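Long-range contacts in gamma-resorcylate decarboxylase (Polaromonas, PDB 4QRO), which probably catalyses the manganese-dependent, non-oxidative decarboxylation of gamma-resorcylate (2,6-dihydroxybenzoate) to resorcinol, as a member of the amidohydrolase superfamily: residues Ile274-Phe284 against Asp309-Ala318; Tyr209-Gly220 against Asn256-Asn264. All coordinates share one frame; numbering follows the deposited sequence. Where two conformers were deposited one is given.

Contact 1. Residues Ile274-Phe284 against Asp309-Ala318; sequences ILEIGADRILF and DRKKIGWGNA
Where the short strand 282-283 joins the barrel, its approach from helix 267-276 and its exit are pinned to helix 307-321, chiefly through N317 and I313. The amide of N317 reaches across to the turn at A279-I282 and spends ND2 on two carbonyls: A279 O at 2.7 Å, where ND2 lies in the carbonyl plane but the N-H angle is bent to 132°, and I282 O at 2.8 Å, a straighter bond that lies in the amide's own plane. Two acceptors on one nitrogen fix the rotation of the amide and close the turn against the helix. One helical turn back, I313 lies alongside I282, both side chains pointing the same way; with chi1 at -63°, CG1 sits beside the backbone N and rests 3.4 Å from I282 O, while CG2 meets I282 CG2 at 4.0 Å. L283 sets CD2 3.4 Å from N317 CB. Past the strand, F284 N bonds I313 O (2.8 Å), a carbonyl within the helix's wider pi-type turn at 312-316. Farther out, K312 NZ bridges D309 OD1 (3.0 Å) and, less surely placed, D280, while A279 CB packs on the D309 carboxylate. L283 and A318 also touch strand 4-11, so the helix lies over the place where the last strand, 282-283, meets the first to close the barrel, a strand-to-helix packing characteristic of the (beta/alpha)8 barrel of amidohydrolases.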
loop_
_atom_site.group_PDB
_atom_site.type_symbol
_atom_site.label_atom_id
_atom_site.label_comp_id
_atom_site.label_asym_id
_atom_site.label_seq_id
_atom_site.Cartn_x
_atom_site.Cartn_y
_atom_site.Cartn_z
ATOM N N ILE A 274 -2.211 -15.769 3.341
ATOM C CA ILE A 274 -2.251 -17.246 3.115
ATOM C C ILE A 274 -2.881 -17.607 1.750
ATOM O O ILE A 274 -2.376 -18.458 1.032
ATOM C CB ILE A 274 -2.931 -18.004 4.279
ATOM C CG1 ILE A 274 -2.006 -17.997 5.506
ATOM C CG2 ILE A 274 -3.327 -19.428 3.897
ATOM C CD1 ILE A 274 -2.657 -18.469 6.787
ATOM N N LEU A 275 -3.946 -16.905 1.378
ATOM C CA LEU A 275 -4.689 -17.196 0.165
ATOM C C LEU A 275 -4.086 -16.556 -1.046
ATOM O O LEU A 275 -4.580 -16.755 -2.180
ATOM C CB LEU A 275 -6.150 -16.737 0.329
ATOM C CG LEU A 275 -6.976 -17.534 1.357
ATOM C CD1 LEU A 275 -8.381 -16.957 1.451
ATOM C CD2 LEU A 275 -7.037 -19.029 1.032
ATOM N N GLU A 276 -2.983 -15.822 -0.852
ATOM C CA GLU A 276 -2.290 -15.224 -1.958
ATOM C C GLU A 276 -0.897 -15.801 -2.139
ATOM O O GLU A 276 -0.531 -16.151 -3.245
ATOM C CB GLU A 276 -2.218 -13.697 -1.818
ATOM C CG GLU A 276 -3.548 -12.976 -2.050
ATOM C CD GLU A 276 -3.958 -12.929 -3.514
ATOM O OE1 GLU A 276 -4.952 -12.243 -3.869
ATOM O OE2 GLU A 276 -3.259 -13.544 -4.330
ATOM N N ILE A 277 -0.107 -15.882 -1.079
ATOM C CA ILE A 277 1.254 -16.401 -1.224
ATOM C C ILE A 277 1.445 -17.782 -0.579
ATOM O O ILE A 277 2.416 -18.483 -0.898
ATOM C CB ILE A 277 2.291 -15.362 -0.722
ATOM C CG1 ILE A 277 3.687 -15.644 -1.314
ATOM C CG2 ILE A 277 2.375 -15.333 0.802
ATOM C CD1 ILE A 277 4.760 -14.633 -0.936
ATOM N N GLY A 278 0.560 -18.142 0.361
ATOM C CA GLY A 278 0.563 -19.452 1.008
ATOM C C GLY A 278 1.343 -19.463 2.321
ATOM O O GLY A 278 2.329 -18.721 2.481
ATOM N N ALA A 279 0.899 -20.314 3.240
ATOM C CA ALA A 279 1.442 -20.369 4.594
ATOM C C ALA A 279 2.880 -20.840 4.634
ATOM O O ALA A 279 3.583 -20.584 5.621
ATOM C CB ALA A 279 0.592 -21.256 5.494
ATOM N N ASP A 280 3.333 -21.526 3.599
ATOM C CA ASP A 280 4.750 -21.964 3.511
ATOM C C ASP A 280 5.728 -20.805 3.411
ATOM O O ASP A 280 6.913 -20.997 3.655
ATOM C CB ASP A 280 4.991 -22.846 2.267
ATOM C CG ASP A 280 4.367 -24.232 2.383
ATOM O OD1 ASP A 280 3.983 -24.627 3.478
ATOM O OD2 ASP A 280 4.258 -24.928 1.358
ATOM N N ARG A 281 5.243 -19.618 3.036
ATOM C CA ARG A 281 6.093 -18.424 2.849
ATOM C C ARG A 281 5.811 -17.322 3.860
ATOM O O ARG A 281 6.217 -16.174 3.667
ATOM C CB ARG A 281 5.958 -17.887 1.421
ATOM C CG ARG A 281 6.520 -18.863 0.408
ATOM C CD ARG A 281 6.541 -18.352 -1.015
ATOM N NE ARG A 281 7.310 -19.268 -1.841
ATOM C CZ ARG A 281 8.574 -19.072 -2.192
ATOM N NH1 ARG A 281 9.209 -17.958 -1.833
ATOM N NH2 ARG A 281 9.189 -19.977 -2.940
ATOM N N ILE A 282 5.152 -17.684 4.959
ATOM C CA ILE A 282 4.839 -16.767 6.038
ATOM C C ILE A 282 5.583 -17.195 7.314
ATOM O O ILE A 282 5.574 -18.359 7.678
ATOM C CB ILE A 282 3.315 -16.668 6.246
ATOM C CG1 ILE A 282 2.689 -16.167 4.933
ATOM C CG2 ILE A 282 2.997 -15.661 7.336
ATOM C CD1 ILE A 282 1.176 -16.169 4.914
ATOM N N LEU A 283 6.260 -16.228 7.938
ATOM C CA LEU A 283 7.078 -16.455 9.097
ATOM C C LEU A 283 6.609 -15.607 10.281
ATOM O O LEU A 283 6.347 -14.424 10.124
ATOM C CB LEU A 283 8.529 -16.082 8.775
ATOM C CG LEU A 283 9.107 -16.552 7.424
ATOM C CD1 LEU A 283 10.552 -16.108 7.216
ATOM C CD2 LEU A 283 9.046 -18.041 7.329
ATOM N N PHE A 284 6.562 -16.215 11.467
ATOM C CA PHE A 284 6.319 -15.475 12.695
ATOM C C PHE A 284 7.451 -14.479 12.928
ATOM O O PHE A 284 8.601 -14.763 12.635
ATOM C CB PHE A 284 6.157 -16.427 13.890
ATOM C CG PHE A 284 5.967 -15.717 15.220
ATOM C CD1 PHE A 284 4.780 -15.083 15.538
ATOM C CD2 PHE A 284 7.001 -15.661 16.137
ATOM C CE1 PHE A 284 4.619 -14.460 16.764
ATOM C CE2 PHE A 284 6.854 -15.033 17.342
ATOM C CZ PHE A 284 5.665 -14.411 17.659
ATOM N N ASP A 309 -0.357 -25.256 10.008
ATOM C CA ASP A 309 0.197 -23.982 9.549
ATOM C C ASP A 309 0.727 -23.099 10.719
ATOM O O ASP A 309 1.691 -22.329 10.553
ATOM C CB ASP A 309 -0.859 -23.242 8.718
ATOM C CG ASP A 309 -1.125 -23.914 7.365
ATOM O OD1 ASP A 309 -0.277 -24.695 6.855
ATOM O OD2 ASP A 309 -2.213 -23.646 6.801
ATOM N N ARG A 310 0.107 -23.220 11.891
ATOM C CA ARG A 310 0.601 -22.548 13.088
ATOM C C ARG A 310 2.038 -23.033 13.423
ATOM O O ARG A 310 2.904 -22.245 13.780
ATOM C CB ARG A 310 -0.314 -22.772 14.285
ATOM C CG ARG A 310 -0.142 -21.647 15.306
ATOM C CD ARG A 310 -0.892 -21.904 16.575
ATOM N NE ARG A 310 -2.314 -22.212 16.358
ATOM C CZ ARG A 310 -3.264 -21.339 15.985
ATOM N NH1 ARG A 310 -3.008 -20.053 15.737
ATOM N NH2 ARG A 310 -4.508 -21.771 15.835
ATOM N N LYS A 311 2.289 -24.321 13.270
ATOM C CA LYS A 311 3.673 -24.829 13.452
ATOM C C LYS A 311 4.635 -24.381 12.344
ATOM O O LYS A 311 5.772 -24.031 12.626
ATOM C CB LYS A 311 3.678 -26.350 13.568
ATOM C CG LYS A 311 2.992 -26.869 14.823
ATOM C CD LYS A 311 2.856 -28.393 14.791
ATOM C CE LYS A 311 1.998 -28.879 15.951
ATOM N NZ LYS A 311 1.903 -30.362 15.988
ATOM N N LYS A 312 4.180 -24.358 11.088
ATOM C CA LYS A 312 5.021 -23.936 9.996
ATOM C C LYS A 312 5.385 -22.462 10.134
ATOM O O LYS A 312 6.553 -22.085 10.095
ATOM C CB LYS A 312 4.348 -24.166 8.645
ATOM C CG LYS A 312 4.356 -25.615 8.230
ATOM C CD LYS A 312 3.169 -25.964 7.353
ATOM C CE LYS A 312 3.341 -25.392 5.982
ATOM N NZ LYS A 312 2.067 -25.498 5.219
ATOM N N ILE A 313 4.377 -21.621 10.316
ATOM C CA ILE A 313 4.619 -20.188 10.445
ATOM C C ILE A 313 5.374 -19.861 11.742
ATOM O O ILE A 313 6.199 -18.967 11.745
ATOM C CB ILE A 313 3.293 -19.379 10.378
ATOM C CG1 ILE A 313 2.664 -19.580 8.996
ATOM C CG2 ILE A 313 3.540 -17.900 10.637
ATOM C CD1 ILE A 313 1.254 -19.004 8.857
ATOM N N GLY A 314 5.097 -20.609 12.811
ATOM C CA GLY A 314 5.701 -20.397 14.117
ATOM C C GLY A 314 7.191 -20.709 14.119
ATOM O O GLY A 314 7.991 -19.961 14.717
ATOM N N TRP A 315 7.564 -21.791 13.454
ATOM C CA TRP A 315 8.970 -22.233 13.450
ATOM C C TRP A 315 9.411 -23.107 12.280
ATOM O O TRP A 315 10.556 -23.043 11.874
ATOM C CB TRP A 315 9.306 -22.950 14.761
ATOM C CG TRP A 315 8.441 -24.130 15.101
ATOM C CD1 TRP A 315 7.326 -24.130 15.911
ATOM C CD2 TRP A 315 8.629 -25.493 14.683
ATOM N NE1 TRP A 315 6.806 -25.399 15.994
ATOM C CE2 TRP A 315 7.572 -26.250 15.242
ATOM C CE3 TRP A 315 9.570 -26.143 13.872
ATOM C CZ2 TRP A 315 7.443 -27.639 15.031
ATOM C CZ3 TRP A 315 9.434 -27.527 13.652
ATOM C CH2 TRP A 315 8.378 -28.251 14.229
ATOM N N GLY A 316 8.542 -23.968 11.764
ATOM C CA GLY A 316 8.957 -24.856 10.669
ATOM C C GLY A 316 9.532 -24.162 9.447
ATOM O O GLY A 316 10.577 -24.585 8.939
ATOM N N ASN A 317 8.862 -23.104 8.957
ATOM C CA ASN A 317 9.324 -22.412 7.745
ATOM C C ASN A 317 10.713 -21.792 7.957
ATOM O O ASN A 317 11.582 -21.917 7.092
ATOM C CB ASN A 317 8.332 -21.323 7.273
ATOM C CG ASN A 317 6.959 -21.890 6.875
ATOM O OD1 ASN A 317 6.807 -23.074 6.570
ATOM N ND2 ASN A 317 5.945 -21.044 6.912
ATOM N N ALA A 318 10.884 -21.125 9.094
ATOM C CA ALA A 318 12.118 -20.439 9.430
ATOM C C ALA A 318 13.254 -21.449 9.662
ATOM O O ALA A 318 14.369 -21.234 9.218
ATOM C CB ALA A 318 11.924 -19.574 10.663
#

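Contact 2. Residues Tyr209-Gly220 against Asn256-Asn264; sequences YPALKIILGHMG and NFYLTTSGN. With 38L (2-nitrobenzene-1,3-diol), chain M.
With chi2 at 98°, N256 swings its amide toward the turn Y209-L212, and H218, its CG beside the backbone N (chi1 -46°), carries its ring to the inhibitor. N256 ND2 grips two carbonyls: L212 O at 2.9 Å, nearly straight, and P210 O, reached from above the carbonyl plane. From there strands 214-216 and 257-260 run parallel, bonded alternately from I214 N to N256 O, Y258 N to I214 O, L216 N to Y258 O and T260 N to L216 O. On one face, I214 lays CB over the F257 ring, 3.9 Å from its centroid, while L216 crosses obliquely with CD1 3.8 Å from CD2 of that ring. On the face of I215 and Y258, I215 CG2 meets T260 CG2 at 3.6 Å; the aliphatic chain of K213 crosses Y258, CD near OH. Beyond the strands, S262 OG accepts from H218 N (3.0 Å) and lies over one face of the H218 ring, near its rim; M219 N bonds T260 O, and N264 ND2 reaches H218 O from above its carbonyl plane. H218 NE2 makes a weak bond to nitro oxygen OAK of 2-nitrobenzene-1,3-diol (3.0 Å) and a hydrogen bond to D287, a manganese ligand, while E221 holds ND1 and E8 bonds S262 OG. Loops at the C-terminal ends of parallel barrel strands, carrying residues to a metal and its ligand, are characteristic of amidohydrolase active sites.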
loop_
_atom_site.group_PDB
_atom_site.type_symbol
_atom_site.label_atom_id
_atom_site.label_comp_id
_atom_site.label_asym_id
_atom_site.label_seq_id
_atom_site.Cartn_x
_atom_site.Cartn_y
_atom_site.Cartn_z
ATOM N N TYR A 209 19.086 -14.115 -11.186
ATOM C CA TYR A 209 19.434 -14.826 -9.952
ATOM C C TYR A 209 18.149 -15.421 -9.360
ATOM O O TYR A 209 17.627 -14.931 -8.364
ATOM C CB TYR A 209 20.126 -13.884 -8.953
ATOM C CG TYR A 209 21.264 -13.145 -9.572
ATOM C CD1 TYR A 209 22.398 -13.831 -10.055
ATOM C CD2 TYR A 209 21.225 -11.773 -9.701
ATOM C CE1 TYR A 209 23.443 -13.140 -10.657
ATOM C CE2 TYR A 209 22.257 -11.076 -10.300
ATOM C CZ TYR A 209 23.362 -11.757 -10.776
ATOM O OH TYR A 209 24.365 -11.034 -11.352
ATOM N N PRO A 210 17.630 -16.487 -9.979
ATOM C CA PRO A 210 16.318 -17.000 -9.578
ATOM C C PRO A 210 16.226 -17.691 -8.218
ATOM O O PRO A 210 15.114 -17.943 -7.753
ATOM C CB PRO A 210 15.971 -17.991 -10.715
ATOM C CG PRO A 210 17.290 -18.391 -11.286
ATOM C CD PRO A 210 18.147 -17.166 -11.187
ATOM N N ALA A 211 17.355 -18.013 -7.591
ATOM C CA ALA A 211 17.360 -18.637 -6.246
ATOM C C ALA A 211 17.413 -17.639 -5.061
ATOM O O ALA A 211 17.416 -18.058 -3.886
ATOM C CB ALA A 211 18.494 -19.661 -6.142
ATOM N N LEU A 212 17.424 -16.334 -5.347
ATOM C CA LEU A 212 17.399 -15.327 -4.270
ATOM C C LEU A 212 16.147 -15.463 -3.411
ATOM O O LEU A 212 15.054 -15.800 -3.916
ATOM C CB LEU A 212 17.421 -13.902 -4.828
ATOM C CG LEU A 212 18.719 -13.431 -5.480
ATOM C CD1 LEU A 212 18.494 -12.070 -6.114
ATOM C CD2 LEU A 212 19.861 -13.419 -4.466
ATOM N N LYS A 213 16.320 -15.162 -2.124
ATOM C CA LYS A 213 15.236 -15.142 -1.158
ATOM C C LYS A 213 15.167 -13.784 -0.472
ATOM O O LYS A 213 16.117 -13.381 0.197
ATOM C CB LYS A 213 15.503 -16.249 -0.152
ATOM C CG LYS A 213 15.574 -17.621 -0.837
ATOM C CD LYS A 213 15.744 -18.754 0.161
ATOM C CE LYS A 213 16.281 -20.015 -0.505
ATOM N NZ LYS A 213 16.820 -20.982 0.492
ATOM N N ILE A 214 14.046 -13.076 -0.660
ATOM C CA ILE A 214 13.847 -11.768 -0.056
ATOM C C ILE A 214 12.734 -11.891 0.990
ATOM O O ILE A 214 11.694 -12.523 0.745
ATOM C CB ILE A 214 13.455 -10.708 -1.115
ATOM C CG1 ILE A 214 14.364 -10.794 -2.351
ATOM C CG2 ILE A 214 13.409 -9.304 -0.503
ATOM C CD1 ILE A 214 15.826 -10.488 -2.123
ATOM N N ILE A 215 12.956 -11.306 2.156
ATOM C CA ILE A 215 11.977 -11.317 3.235
ATOM C C ILE A 215 11.421 -9.910 3.412
ATOM O O ILE A 215 12.173 -8.921 3.436
ATOM C CB ILE A 215 12.601 -11.770 4.555
ATOM C CG1 ILE A 215 13.287 -13.136 4.378
ATOM C CG2 ILE A 215 11.538 -11.875 5.641
ATOM C CD1 ILE A 215 14.029 -13.605 5.591
ATOM N N LEU A 216 10.097 -9.825 3.541
ATOM C CA LEU A 216 9.411 -8.577 3.894
ATOM C C LEU A 216 8.668 -8.720 5.221
ATOM O O LEU A 216 8.002 -9.723 5.475
ATOM C CB LEU A 216 8.417 -8.170 2.811
ATOM C CG LEU A 216 8.952 -7.971 1.404
ATOM C CD1 LEU A 216 7.799 -7.721 0.453
ATOM C CD2 LEU A 216 9.949 -6.821 1.357
ATOM N N GLY A 217 8.749 -7.712 6.074
ATOM C CA GLY A 217 7.963 -7.736 7.284
ATOM C C GLY A 217 6.549 -7.240 7.060
ATOM O O GLY A 217 6.145 -6.909 5.936
ATOM N N HIS A 218 5.818 -7.153 8.157
ATOM C CA HIS A 218 4.548 -6.408 8.189
ATOM C C HIS A 218 3.522 -7.003 7.216
ATOM O O HIS A 218 2.712 -6.301 6.610
ATOM C CB HIS A 218 4.835 -4.921 7.970
ATOM C CG HIS A 218 5.989 -4.418 8.798
ATOM N ND1 HIS A 218 7.230 -4.128 8.269
ATOM C CD2 HIS A 218 6.117 -4.272 10.143
ATOM C CE1 HIS A 218 8.058 -3.771 9.247
ATOM N NE2 HIS A 218 7.401 -3.843 10.389
ATOM N N MET A 219 3.589 -8.321 7.064
ATOM C CA MET A 219 2.679 -9.042 6.183
ATOM C C MET A 219 2.897 -8.693 4.713
ATOM O O MET A 219 1.997 -8.876 3.892
ATOM C CB MET A 219 1.226 -8.769 6.577
ATOM C CG MET A 219 0.772 -9.509 7.824
ATOM S SD MET A 219 0.954 -11.297 7.677
ATOM C CE MET A 219 0.044 -11.849 9.117
ATOM N N GLY A 220 4.084 -8.196 4.377
ATOM C CA GLY A 220 4.375 -7.870 2.998
ATOM C C GLY A 220 3.960 -6.486 2.573
ATOM O O GLY A 220 3.828 -6.247 1.383
ATOM N N ASN A 256 10.215 -15.897 -4.948
ATOM C CA ASN A 256 11.428 -15.315 -4.355
ATOM C C ASN A 256 11.205 -14.611 -3.026
ATOM O O ASN A 256 12.162 -14.194 -2.392
ATOM C CB ASN A 256 12.053 -14.339 -5.373
ATOM C CG ASN A 256 12.547 -15.049 -6.625
ATOM O OD1 ASN A 256 11.856 -15.084 -7.654
ATOM N ND2 ASN A 256 13.731 -15.655 -6.535
ATOM N N PHE A 257 9.944 -14.467 -2.617
ATOM C CA PHE A 257 9.611 -13.741 -1.405
ATOM C C PHE A 257 9.071 -14.592 -0.269
ATOM O O PHE A 257 8.375 -15.590 -0.486
ATOM C CB PHE A 257 8.630 -12.582 -1.731
ATOM C CG PHE A 257 9.315 -11.404 -2.359
ATOM C CD1 PHE A 257 9.773 -11.463 -3.679
ATOM C CD2 PHE A 257 9.611 -10.284 -1.616
ATOM C CE1 PHE A 257 10.458 -10.396 -4.243
ATOM C CE2 PHE A 257 10.312 -9.229 -2.181
ATOM C CZ PHE A 257 10.724 -9.283 -3.492
ATOM N N TYR A 258 9.404 -14.159 0.955
ATOM C CA TYR A 258 8.821 -14.625 2.211
ATOM C C TYR A 258 8.305 -13.384 2.973
ATOM O O TYR A 258 8.870 -12.301 2.860
ATOM C CB TYR A 258 9.822 -15.389 3.082
ATOM C CG TYR A 258 10.408 -16.610 2.395
ATOM C CD1 TYR A 258 11.321 -16.445 1.352
ATOM C CD2 TYR A 258 10.063 -17.909 2.771
ATOM C CE1 TYR A 258 11.848 -17.521 0.686
ATOM C CE2 TYR A 258 10.624 -19.013 2.108
ATOM C CZ TYR A 258 11.504 -18.797 1.057
ATOM O OH TYR A 258 12.090 -19.824 0.342
ATOM N N LEU A 259 7.221 -13.548 3.722
ATOM C CA LEU A 259 6.611 -12.469 4.508
ATOM C C LEU A 259 6.656 -12.815 5.976
ATOM O O LEU A 259 6.413 -13.960 6.316
ATOM C CB LEU A 259 5.116 -12.320 4.133
ATOM C CG LEU A 259 4.820 -12.310 2.642
ATOM C CD1 LEU A 259 3.322 -12.006 2.414
ATOM C CD2 LEU A 259 5.720 -11.308 1.921
ATOM N N THR A 260 6.939 -11.845 6.856
ATOM C CA THR A 260 6.776 -12.086 8.293
ATOM C C THR A 260 5.563 -11.382 8.868
ATOM O O THR A 260 4.996 -10.508 8.232
ATOM C CB THR A 260 8.029 -11.745 9.136
ATOM O OG1 THR A 260 8.061 -10.351 9.455
ATOM C CG2 THR A 260 9.270 -12.138 8.409
ATOM N N THR A 261 5.188 -11.800 10.081
ATOM C CA THR A 261 4.018 -11.257 10.755
ATOM C C THR A 261 4.350 -10.027 11.614
ATOM O O THR A 261 3.516 -9.554 12.363
ATOM C CB THR A 261 3.336 -12.332 11.647
ATOM O OG1 THR A 261 4.185 -12.661 12.762
ATOM C CG2 THR A 261 3.019 -13.607 10.843
ATOM N N SER A 262 5.550 -9.480 11.497
ATOM C CA SER A 262 5.929 -8.397 12.371
ATOM C C SER A 262 4.960 -7.214 12.305
ATOM O O SER A 262 4.571 -6.762 11.222
ATOM C CB SER A 262 7.305 -7.905 12.022
ATOM O OG SER A 262 7.335 -7.458 10.680
ATOM N N GLY A 263 4.594 -6.718 13.487
ATOM C CA GLY A 263 3.824 -5.499 13.612
ATOM C C GLY A 263 2.516 -5.505 12.852
ATOM O O GLY A 263 1.993 -4.449 12.535
ATOM N N ASN A 264 1.967 -6.678 12.560
ATOM C CA ASN A 264 0.705 -6.728 11.788
ATOM C C ASN A 264 -0.151 -7.918 12.264
ATOM O O ASN A 264 -0.402 -8.911 11.557
ATOM C CB ASN A 264 0.997 -6.704 10.280
ATOM C CG ASN A 264 -0.123 -6.019 9.464
ATOM O OD1 ASN A 264 -1.256 -5.852 9.941
ATOM N ND2 ASN A 264 0.193 -5.645 8.234
HETATM O OAK 38L M . 9.473 -2.063 11.651
HETATM N NAG 38L M . 8.831 -1.238 12.241
HETATM O OAJ 38L M . 7.653 -1.078 11.924
HETATM C CAA 38L M . 9.443 -0.488 13.276
HETATM C CAF 38L M . 8.678 0.485 13.912
HETATM O OAH 38L M . 7.348 0.271 14.115
HETATM C CAE 38L M . 9.265 1.675 14.344
HETATM C CAD 38L M . 10.632 1.878 14.193
HETATM C CAC 38L M . 11.431 0.843 13.715
HETATM C CAB 38L M . 10.846 -0.353 13.299
HETATM O OAI 38L M . 11.656 -1.380 12.897
#

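How the contacts relate
Following the chain from the N terminus, contact 2 closes first: the chain leaves strand 214-216, runs through helices 223-232 and 249-256, and returns as the adjacent parallel strand 257-260. Helix 267-276 then leads to strand 282-283, and contact 1 closes a second loop, through helix 293-302, when helix 307-321 packs back. The two loops are in series, neither nested nor crossed, with centres about 11 Å apart. They meet where strand 257-260 lies beside strand 282-283, and R281 O and L283 N probably bond the backbone of L259. Together they join strands 214-216, 257-260 and 282-283 of the barrel wall to helix 307-321. Both also touch the second subunit.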